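Phist (Plasmodium falciparum, PDB 4JLE) binds the virulence factor PfEMP1, probably through its PHIST domain, and migrates with it to knobs on the infected erythrocyte surface. Local coordinates at residues 17-22 against 44-49. Sequence-based numbering, arbitrary orientation.
With ACT (acetate ion), chain H.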
# COMPACT_ATOMS: atom_id res chain seq x y z
N LYS B 17 -11.94 -17.33 12.65
CA LYS B 17 -11.51 -18.22 11.54
C LYS B 17 -12.68 -18.62 10.60
O LYS B 17 -13.72 -19.08 11.06
CB LYS B 17 -10.81 -19.49 12.08
CG LYS B 17 -9.71 -19.97 11.16
CD LYS B 17 -9.30 -21.41 11.44
CE LYS B 17 -7.79 -21.62 11.37
NZ LYS B 17 -7.21 -21.36 10.01
N LYS B 18 -12.50 -18.36 9.30
CA LYS B 18 -13.43 -18.63 8.18
C LYS B 18 -12.92 -19.75 7.29
O LYS B 18 -13.71 -20.40 6.61
CB LYS B 18 -13.60 -17.35 7.32
CG LYS B 18 -14.60 -16.34 7.84
CD LYS B 18 -14.45 -15.01 7.14
CE LYS B 18 -15.78 -14.44 6.74
NZ LYS B 18 -15.66 -13.03 6.28
N TYR B 19 -11.58 -19.92 7.24
CA TYR B 19 -10.92 -20.92 6.40
C TYR B 19 -9.83 -21.64 7.14
O TYR B 19 -9.19 -21.05 7.99
CB TYR B 19 -10.27 -20.29 5.13
CG TYR B 19 -10.85 -18.96 4.70
CD1 TYR B 19 -12.01 -18.89 3.94
CD2 TYR B 19 -10.22 -17.76 5.05
CE1 TYR B 19 -12.55 -17.67 3.56
CE2 TYR B 19 -10.75 -16.53 4.66
CZ TYR B 19 -11.93 -16.49 3.93
OH TYR B 19 -12.51 -15.30 3.56
N THR B 20 -9.57 -22.89 6.75
CA THR B 20 -8.46 -23.69 7.27
C THR B 20 -7.50 -23.94 6.09
O THR B 20 -7.89 -23.70 4.94
CB THR B 20 -8.98 -24.98 7.92
OG1 THR B 20 -9.31 -25.93 6.91
CG2 THR B 20 -10.17 -24.74 8.83
N ALA B 21 -6.27 -24.43 6.34
CA ALA B 21 -5.33 -24.74 5.26
C ALA B 21 -5.78 -26.02 4.52
O ALA B 21 -5.67 -26.09 3.29
CB ALA B 21 -3.93 -24.91 5.81
N GLU B 22 -6.33 -26.98 5.30
CA GLU B 22 -6.82 -28.28 4.86
C GLU B 22 -7.99 -28.10 3.89
O GLU B 22 -7.98 -28.73 2.84
CB GLU B 22 -7.25 -29.13 6.07
CG GLU B 22 -7.07 -30.63 5.89
CD GLU B 22 -6.96 -31.38 7.20
OE1 GLU B 22 -8.01 -31.86 7.69
OE2 GLU B 22 -5.84 -31.46 7.76
N PHE B 44 -8.77 -17.09 -2.78
CA PHE B 44 -8.00 -15.87 -2.95
C PHE B 44 -7.95 -15.07 -1.65
O PHE B 44 -6.91 -14.48 -1.38
CB PHE B 44 -8.50 -15.02 -4.14
CG PHE B 44 -8.00 -15.50 -5.49
CD1 PHE B 44 -6.65 -15.73 -5.72
CD2 PHE B 44 -8.89 -15.68 -6.56
CE1 PHE B 44 -6.19 -16.17 -6.98
CE2 PHE B 44 -8.43 -16.09 -7.81
CZ PHE B 44 -7.09 -16.35 -8.01
N SER B 45 -9.04 -15.09 -0.83
CA SER B 45 -9.08 -14.42 0.48
C SER B 45 -8.06 -15.04 1.41
O SER B 45 -7.30 -14.32 2.05
CB SER B 45 -10.47 -14.50 1.10
OG SER B 45 -11.38 -13.67 0.39
N TYR B 46 -8.01 -16.38 1.47
CA TYR B 46 -7.04 -17.11 2.29
C TYR B 46 -5.60 -16.81 1.85
O TYR B 46 -4.73 -16.70 2.69
CB TYR B 46 -7.30 -18.62 2.20
CG TYR B 46 -6.24 -19.46 2.89
CD1 TYR B 46 -6.35 -19.79 4.24
CD2 TYR B 46 -5.14 -19.95 2.18
CE1 TYR B 46 -5.38 -20.55 4.88
CE2 TYR B 46 -4.16 -20.71 2.82
CZ TYR B 46 -4.29 -21.03 4.16
OH TYR B 46 -3.36 -21.82 4.79
N VAL B 47 -5.36 -16.76 0.54
CA VAL B 47 -4.04 -16.54 -0.06
C VAL B 47 -3.61 -15.08 0.18
O VAL B 47 -2.48 -14.88 0.61
CB VAL B 47 -4.01 -16.95 -1.56
CG1 VAL B 47 -2.80 -16.36 -2.30
CG2 VAL B 47 -4.03 -18.47 -1.69
N HIS B 48 -4.52 -14.10 -0.05
CA HIS B 48 -4.26 -12.69 0.21
C HIS B 48 -3.81 -12.55 1.68
O HIS B 48 -2.76 -11.95 1.95
CB HIS B 48 -5.51 -11.81 -0.06
CG HIS B 48 -5.95 -11.67 -1.50
ND1 HIS B 48 -5.06 -11.82 -2.57
CD2 HIS B 48 -7.19 -11.40 -2.01
CE1 HIS B 48 -5.78 -11.65 -3.67
NE2 HIS B 48 -7.07 -11.39 -3.39
N GLU B 49 -4.55 -13.19 2.61
CA GLU B 49 -4.26 -13.14 4.04
C GLU B 49 -2.91 -13.79 4.39
O GLU B 49 -2.14 -13.20 5.16
CB GLU B 49 -5.40 -13.76 4.85
CG GLU B 49 -5.31 -13.51 6.35
CD GLU B 49 -5.06 -12.09 6.84
OE1 GLU B 49 -5.68 -11.14 6.31
OE2 GLU B 49 -4.24 -11.93 7.78
C ACT H . -10.00 -16.23 8.85
O ACT H . -9.47 -15.96 9.95
OXT ACT H . -10.05 -17.40 8.37
CH3 ACT H . -10.64 -15.06 8.05
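Two tyrosines, Y19 from the loop before helix 21-28 and Y46 on the long helix 37-72, carry this contact. Upstream, K17 folds its chain back, and its NZ gives a 2.8 Å hydrogen bond to Y19 O, lying in the carbonyl plane on a lone pair. K18 puts CB over the centre of one face of the Y19 ring. An acetate ion, probably from the crystallisation liquor, is gripped by two backbone donors: OXT accepts K18 N at 2.8 Å, nearly straight (170°), and Y19 N at 3.2 Å. The same oxygen sits 3.3 Å from Y19 CD2, oblique to the ring. The Y19 ring lies across helix 37-72, and its OH comes 3.3 Å from S45 CB, while Y46 N lies over one ring face; S45 OG itself bonds to N41 O. The Y46 ring leaves its helix opposite the backbone N (chi1 173°) and passes Y19 toward A21, CD1 meeting Y19 CB at 4.1 Å. T20, the N-cap of helix 21-28 through OG1 to E23 N, brings its carbonyl O 4.0 Å from Y46 CE1. A21 CB ends the run, 3.3 Å from Y46 OH. Both tyrosines also touch I24, packing the N-terminal loop and short helix 21-28 on the first long helix of the PHIST three-helix bundle, whereas F44 and V47 pack on the second subunit. No hydrogen bond joins the segments; van der Waals packing of both tyrosine side chains, hydroxyl ends included, against S45, T20 and A21 probably holds this surface contact.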